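Local coordinates for protein 2-Keto-3-deoxy-(6-phospho-)gluconate aldolase (Thermoproteus tenax, PDB 2R91) that is an aldolase of the dihydrodipicolinate synthetase family, built as a closed eight-stranded TIM barrel that assembles into a tetramer, at residues His236-Phe250 with Tyr263-Val277. Sequence-based numbering, arbitrary orientation.
Sequences HIGYAAAVYELVEIF and YPLDPEEKAWLRAAV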
loop_
_atom_site.group_PDB
_atom_site.type_symbol
_atom_site.label_atom_id
_atom_site.label_comp_id
_atom_site.label_asym_id
_atom_site.label_seq_id
_atom_site.Cartn_x
_atom_site.Cartn_y
_atom_site.Cartn_z
ATOM N N HIS A 236 -6.476 -17.172 -11.265
ATOM C CA HIS A 236 -6.567 -16.561 -12.567
ATOM C C HIS A 236 -8.033 -16.329 -13.004
ATOM O O HIS A 236 -8.334 -15.312 -13.630
ATOM C CB HIS A 236 -5.692 -17.347 -13.592
ATOM C CG HIS A 236 -5.488 -16.624 -14.875
ATOM N ND1 HIS A 236 -5.865 -17.148 -16.098
ATOM C CD2 HIS A 236 -4.983 -15.388 -15.128
ATOM C CE1 HIS A 236 -5.601 -16.267 -17.051
ATOM N NE2 HIS A 236 -5.075 -15.186 -16.487
ATOM N N ILE A 237 -8.959 -17.234 -12.644
ATOM C CA ILE A 237 -10.376 -17.070 -13.050
ATOM C C ILE A 237 -11.353 -16.598 -11.979
ATOM O O ILE A 237 -12.565 -16.568 -12.224
ATOM C CB ILE A 237 -10.992 -18.352 -13.625
ATOM C CG1 ILE A 237 -10.719 -19.522 -12.676
ATOM C CG2 ILE A 237 -10.562 -18.600 -15.076
ATOM C CD1 ILE A 237 -11.372 -20.739 -13.115
ATOM N N GLY A 238 -10.862 -16.260 -10.792
ATOM C CA GLY A 238 -11.760 -15.858 -9.711
ATOM C C GLY A 238 -11.707 -16.946 -8.650
ATOM O O GLY A 238 -12.474 -17.911 -8.695
ATOM N N TYR A 239 -10.803 -16.783 -7.689
ATOM C CA TYR A 239 -10.479 -17.864 -6.765
ATOM C C TYR A 239 -11.710 -18.371 -6.010
ATOM O O TYR A 239 -11.930 -19.571 -5.916
ATOM C CB TYR A 239 -9.405 -17.439 -5.760
ATOM C CG TYR A 239 -8.973 -18.639 -4.959
ATOM C CD1 TYR A 239 -8.223 -19.637 -5.559
ATOM C CD2 TYR A 239 -9.371 -18.807 -3.619
ATOM C CE1 TYR A 239 -7.847 -20.776 -4.870
ATOM C CE2 TYR A 239 -8.989 -19.939 -2.905
ATOM C CZ TYR A 239 -8.225 -20.920 -3.547
ATOM O OH TYR A 239 -7.848 -22.050 -2.890
ATOM N N ALA A 240 -12.503 -17.448 -5.474
ATOM C CA ALA A 240 -13.621 -17.825 -4.554
ATOM C C ALA A 240 -14.635 -18.716 -5.260
ATOM O O ALA A 240 -15.062 -19.748 -4.721
ATOM C CB ALA A 240 -14.289 -16.552 -3.977
ATOM N N ALA A 241 -14.963 -18.377 -6.508
ATOM C CA ALA A 241 -15.800 -19.266 -7.345
ATOM C C ALA A 241 -15.101 -20.559 -7.776
ATOM O O ALA A 241 -15.719 -21.638 -7.864
ATOM C CB ALA A 241 -16.330 -18.513 -8.564
ATOM N N ALA A 242 -13.803 -20.468 -8.060
ATOM C CA ALA A 242 -13.046 -21.628 -8.518
ATOM C C ALA A 242 -12.930 -22.742 -7.464
ATOM O O ALA A 242 -12.860 -23.924 -7.812
ATOM C CB ALA A 242 -11.602 -21.180 -9.038
ATOM N N VAL A 243 -12.945 -22.372 -6.178
ATOM C CA VAL A 243 -12.812 -23.355 -5.099
ATOM C C VAL A 243 -13.852 -24.477 -5.278
ATOM O O VAL A 243 -13.543 -25.667 -5.085
ATOM C CB VAL A 243 -12.944 -22.674 -3.681
ATOM C CG1 VAL A 243 -13.088 -23.729 -2.551
ATOM C CG2 VAL A 243 -11.774 -21.762 -3.378
ATOM N N TYR A 244 -15.070 -24.094 -5.673
ATOM C CA TYR A 244 -16.176 -25.047 -5.852
ATOM C C TYR A 244 -15.883 -26.019 -6.985
ATOM O O TYR A 244 -16.114 -27.238 -6.858
ATOM C CB TYR A 244 -17.452 -24.294 -6.241
ATOM C CG TYR A 244 -18.066 -23.452 -5.159
ATOM C CD1 TYR A 244 -19.196 -23.919 -4.434
ATOM C CD2 TYR A 244 -17.562 -22.165 -4.870
ATOM C CE1 TYR A 244 -19.778 -23.115 -3.430
ATOM C CE2 TYR A 244 -18.129 -21.366 -3.868
ATOM C CZ TYR A 244 -19.268 -21.853 -3.168
ATOM O OH TYR A 244 -19.846 -21.047 -2.185
ATOM N N GLU A 245 -15.365 -25.489 -8.100
ATOM C CA GLU A 245 -15.015 -26.365 -9.225
ATOM C C GLU A 245 -13.829 -27.272 -8.881
ATOM O O GLU A 245 -13.804 -28.446 -9.291
ATOM C CB GLU A 245 -14.786 -25.555 -10.523
ATOM C CG GLU A 245 -14.422 -26.392 -11.766
ATOM C CD GLU A 245 -15.564 -27.317 -12.202
ATOM O OE1 GLU A 245 -16.709 -27.091 -11.785
ATOM O OE2 GLU A 245 -15.304 -28.279 -12.946
ATOM N N LEU A 246 -12.855 -26.747 -8.124
ATOM C CA LEU A 246 -11.743 -27.570 -7.640
ATOM C C LEU A 246 -12.232 -28.755 -6.778
ATOM O O LEU A 246 -11.709 -29.873 -6.877
ATOM C CB LEU A 246 -10.707 -26.731 -6.881
ATOM C CG LEU A 246 -9.955 -25.685 -7.729
ATOM C CD1 LEU A 246 -9.048 -24.848 -6.848
ATOM C CD2 LEU A 246 -9.129 -26.372 -8.868
ATOM N N VAL A 247 -13.216 -28.514 -5.910
ATOM C CA VAL A 247 -13.838 -29.641 -5.191
ATOM C C VAL A 247 -14.396 -30.684 -6.166
ATOM O O VAL A 247 -14.147 -31.885 -6.009
ATOM C CB VAL A 247 -14.973 -29.172 -4.232
ATOM C CG1 VAL A 247 -15.668 -30.398 -3.521
ATOM C CG2 VAL A 247 -14.416 -28.190 -3.207
ATOM N N GLU A 248 -15.158 -30.252 -7.168
ATOM C CA GLU A 248 -15.702 -31.224 -8.134
ATOM C C GLU A 248 -14.565 -31.984 -8.831
ATOM O O GLU A 248 -14.574 -33.219 -8.922
ATOM C CB GLU A 248 -16.602 -30.529 -9.171
ATOM C CG GLU A 248 -17.700 -29.725 -8.491
ATOM C CD GLU A 248 -18.997 -29.614 -9.271
ATOM O OE1 GLU A 248 -19.078 -30.122 -10.436
ATOM O OE2 GLU A 248 -19.946 -29.019 -8.695
ATOM N N ILE A 249 -13.578 -31.232 -9.319
ATOM C CA ILE A 249 -12.420 -31.839 -10.002
ATOM C C ILE A 249 -11.692 -32.898 -9.176
ATOM O O ILE A 249 -11.489 -34.025 -9.631
ATOM C CB ILE A 249 -11.403 -30.766 -10.439
ATOM C CG1 ILE A 249 -11.997 -29.914 -11.568
ATOM C CG2 ILE A 249 -10.062 -31.435 -10.895
ATOM C CD1 ILE A 249 -11.192 -28.608 -11.863
ATOM N N PHE A 250 -11.302 -32.550 -7.958
ATOM C CA PHE A 250 -10.456 -33.426 -7.183
ATOM C C PHE A 250 -11.207 -34.434 -6.304
ATOM O O PHE A 250 -10.642 -35.482 -5.935
ATOM C CB PHE A 250 -9.513 -32.607 -6.315
ATOM C CG PHE A 250 -8.425 -31.894 -7.093
ATOM C CD1 PHE A 250 -7.346 -32.603 -7.624
ATOM C CD2 PHE A 250 -8.467 -30.531 -7.268
ATOM C CE1 PHE A 250 -6.328 -31.940 -8.336
ATOM C CE2 PHE A 250 -7.453 -29.867 -7.977
ATOM C CZ PHE A 250 -6.405 -30.570 -8.515
ATOM N N TYR A 263 -20.262 -14.590 -8.472
ATOM C CA TYR A 263 -21.001 -15.433 -9.414
ATOM C C TYR A 263 -20.279 -16.745 -9.669
ATOM O O TYR A 263 -19.050 -16.766 -9.728
ATOM C CB TYR A 263 -21.228 -14.715 -10.750
ATOM C CG TYR A 263 -21.989 -13.431 -10.564
ATOM C CD1 TYR A 263 -23.403 -13.441 -10.468
ATOM C CD2 TYR A 263 -21.326 -12.218 -10.454
ATOM C CE1 TYR A 263 -24.117 -12.273 -10.270
ATOM C CE2 TYR A 263 -22.049 -11.032 -10.263
ATOM C CZ TYR A 263 -23.447 -11.091 -10.176
ATOM O OH TYR A 263 -24.149 -9.944 -9.971
ATOM N N PRO A 264 -21.044 -17.852 -9.802
ATOM C CA PRO A 264 -20.508 -19.138 -10.201
ATOM C C PRO A 264 -19.671 -19.007 -11.478
ATOM O O PRO A 264 -19.933 -18.112 -12.312
ATOM C CB PRO A 264 -21.776 -19.960 -10.484
ATOM C CG PRO A 264 -22.792 -19.383 -9.563
ATOM C CD PRO A 264 -22.510 -17.914 -9.584
ATOM N N LEU A 265 -18.667 -19.869 -11.610
ATOM C CA LEU A 265 -17.889 -19.969 -12.851
ATOM C C LEU A 265 -18.816 -20.396 -13.958
ATOM O O LEU A 265 -19.732 -21.214 -13.744
ATOM C CB LEU A 265 -16.800 -21.043 -12.748
ATOM C CG LEU A 265 -15.632 -20.833 -11.776
ATOM C CD1 LEU A 265 -14.554 -21.903 -12.017
ATOM C CD2 LEU A 265 -15.048 -19.403 -11.895
ATOM N N ASP A 266 -18.567 -19.863 -15.146
ATOM C CA ASP A 266 -19.338 -20.248 -16.307
ATOM C C ASP A 266 -18.742 -21.516 -16.935
ATOM O O ASP A 266 -17.710 -22.008 -16.494
ATOM C CB ASP A 266 -19.566 -19.063 -17.285
ATOM C CG ASP A 266 -18.299 -18.568 -17.988
ATOM O OD1 ASP A 266 -17.362 -19.354 -18.215
ATOM O OD2 ASP A 266 -18.255 -17.363 -18.338
ATOM N N PRO A 267 -19.435 -22.094 -17.920
ATOM C CA PRO A 267 -18.939 -23.353 -18.482
ATOM C C PRO A 267 -17.540 -23.251 -19.068
ATOM O O PRO A 267 -16.747 -24.178 -18.915
ATOM C CB PRO A 267 -19.951 -23.655 -19.578
ATOM C CG PRO A 267 -21.216 -22.997 -19.069
ATOM C CD PRO A 267 -20.705 -21.688 -18.534
ATOM N N GLU A 268 -17.244 -22.134 -19.713
ATOM C CA GLU A 268 -15.944 -21.964 -20.363
ATOM C C GLU A 268 -14.833 -21.862 -19.308
ATOM O O GLU A 268 -13.749 -22.396 -19.501
ATOM C CB GLU A 268 -15.934 -20.716 -21.254
ATOM C CG GLU A 268 -16.874 -20.760 -22.514
ATOM C CD GLU A 268 -18.401 -20.590 -22.230
ATOM O OE1 GLU A 268 -18.817 -20.006 -21.180
ATOM O OE2 GLU A 268 -19.193 -21.052 -23.104
ATOM N N GLU A 269 -15.109 -21.169 -18.199
ATOM C CA GLU A 269 -14.130 -21.037 -17.114
ATOM C C GLU A 269 -13.878 -22.387 -16.455
ATOM O O GLU A 269 -12.750 -22.729 -16.135
ATOM C CB GLU A 269 -14.621 -20.033 -16.062
ATOM C CG GLU A 269 -14.492 -18.584 -16.468
ATOM C CD GLU A 269 -15.389 -17.642 -15.667
ATOM O OE1 GLU A 269 -16.415 -18.094 -15.103
ATOM O OE2 GLU A 269 -15.087 -16.445 -15.634
ATOM N N LYS A 270 -14.944 -23.143 -16.198
ATOM C CA LYS A 270 -14.812 -24.486 -15.642
ATOM C C LYS A 270 -13.965 -25.397 -16.533
ATOM O O LYS A 270 -13.103 -26.116 -16.043
ATOM C CB LYS A 270 -16.188 -25.124 -15.432
ATOM C CG LYS A 270 -16.965 -24.532 -14.270
ATOM C CD LYS A 270 -18.354 -25.176 -14.224
ATOM C CE LYS A 270 -19.221 -24.579 -13.153
ATOM N NZ LYS A 270 -20.525 -25.347 -13.134
ATOM N N ALA A 271 -14.211 -25.376 -17.839
ATOM C CA ALA A 271 -13.423 -26.230 -18.744
ATOM C C ALA A 271 -11.936 -25.831 -18.719
ATOM O O ALA A 271 -11.049 -26.687 -18.672
ATOM C CB ALA A 271 -14.006 -26.154 -20.188
ATOM N N TRP A 272 -11.673 -24.533 -18.733
ATOM C CA TRP A 272 -10.295 -24.028 -18.702
ATOM C C TRP A 272 -9.592 -24.475 -17.413
ATOM O O TRP A 272 -8.432 -24.918 -17.411
ATOM C CB TRP A 272 -10.265 -22.496 -18.853
ATOM C CG TRP A 272 -8.855 -21.951 -18.807
ATOM C CD1 TRP A 272 -8.014 -21.767 -19.883
ATOM C CD2 TRP A 272 -8.082 -21.607 -17.635
ATOM N NE1 TRP A 272 -6.797 -21.297 -19.449
ATOM C CE2 TRP A 272 -6.797 -21.196 -18.087
ATOM C CE3 TRP A 272 -8.361 -21.566 -16.256
ATOM C CZ2 TRP A 272 -5.794 -20.755 -17.217
ATOM C CZ3 TRP A 272 -7.368 -21.158 -15.385
ATOM C CH2 TRP A 272 -6.089 -20.751 -15.865
ATOM N N LEU A 273 -10.289 -24.376 -16.283
ATOM C CA LEU A 273 -9.663 -24.774 -15.026
ATOM C C LEU A 273 -9.368 -26.252 -14.964
ATOM O O LEU A 273 -8.325 -26.647 -14.462
ATOM C CB LEU A 273 -10.571 -24.375 -13.828
ATOM C CG LEU A 273 -9.999 -24.585 -12.431
ATOM C CD1 LEU A 273 -8.737 -23.726 -12.213
ATOM C CD2 LEU A 273 -11.129 -24.292 -11.369
ATOM N N ARG A 274 -10.284 -27.081 -15.456
ATOM C CA ARG A 274 -10.074 -28.529 -15.431
ATOM C C ARG A 274 -8.788 -28.887 -16.185
ATOM O O ARG A 274 -8.000 -29.701 -15.717
ATOM C CB ARG A 274 -11.242 -29.289 -16.059
ATOM C CG ARG A 274 -12.571 -29.216 -15.299
ATOM C CD ARG A 274 -13.732 -29.643 -16.241
ATOM N NE ARG A 274 -15.053 -29.320 -15.697
ATOM C CZ ARG A 274 -16.133 -29.061 -16.432
ATOM N NH1 ARG A 274 -16.053 -29.041 -17.770
ATOM N NH2 ARG A 274 -17.301 -28.803 -15.818
ATOM N N ALA A 275 -8.569 -28.247 -17.328
ATOM C CA ALA A 275 -7.351 -28.501 -18.120
ATOM C C ALA A 275 -6.119 -27.909 -17.428
ATOM O O ALA A 275 -5.023 -28.493 -17.429
ATOM C CB ALA A 275 -7.509 -27.902 -19.521
ATOM N N ALA A 276 -6.301 -26.743 -16.820
ATOM C CA ALA A 276 -5.202 -26.067 -16.126
ATOM C C ALA A 276 -4.601 -26.880 -14.990
ATOM O O ALA A 276 -3.401 -26.778 -14.719
ATOM C CB ALA A 276 -5.639 -24.715 -15.627
ATOM N N VAL A 277 -5.403 -27.702 -14.321
ATOM C CA VAL A 277 -4.872 -28.431 -13.165
ATOM C C VAL A 277 -4.658 -29.926 -13.462
ATOM O O VAL A 277 -4.278 -30.686 -12.577
ATOM C CB VAL A 277 -5.790 -28.272 -11.902
ATOM C CG1 VAL A 277 -5.993 -26.782 -11.552
ATOM C CG2 VAL A 277 -7.149 -29.006 -12.096
HETATM O O HOH W 1 -15.252 -15.406 -13.057
HETATM O O HOH W 2 -18.203 -21.615 -9.291
HETATM O O HOH W 3 -19.843 -27.816 -12.318
#
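In the C-terminal helical part that follows the TIM barrel, helix 267-276 packs across helix 239-250 at -57°, their axes 10.4 Å apart, and Leu273 is the knob: its side chain enters the hole lined by Ile237, Ala242, Glu245 and Leu246. With CG anti to the backbone N (chi1 -174°), the branch of Leu273 is set over the hole, and its CD2 comes to 3.8 Å from Leu246 CD2. Leu265, on the loop before the helix, wedges in beside it; its CD1 meets Ile237 CD1 at 3.6 Å and its CD2 rests on Ala241 CB. At one end of the groove Ile237 CG2 lies obliquely against the Trp272 ring, whose CH2 approaches the His236 ring at its edge; at the other, Val277 CG2 touches Ile249 CG2 and Phe250 CZ.

The chain of Glu245 is bent at chi2 over the aliphatic chain of Lys270, its OE1 3.5 Å from Lys270 CD, and OE2 accepts from Arg274 NE at 3.0 Å. In this salt bridge NE meets OE2 on the anti side, well out of the carboxylate plane, and the carboxylate and guanidinium planes are turned 60° apart. One water joins Glu245 OE1, Glu248 OE1 and Lys270 NZ; another links Ala241 O to Leu265 N.

Asp266 and Glu269 close a capping box: Glu269 N donates to Asp266 OD1 at 2.9 Å, and Asp266 N donates back to Glu269 OE1 at 2.8 Å. Glu269 OE2 forms a salt bridge with Arg108 of a second subunit. The contact thus combines an apolar seam with a charged flank, where buried Glu245, whose OE2 is bonded by Arg274 and whose OE1 receives a longer bond from the water on Lys270 NZ, is probably stabilised as the anion.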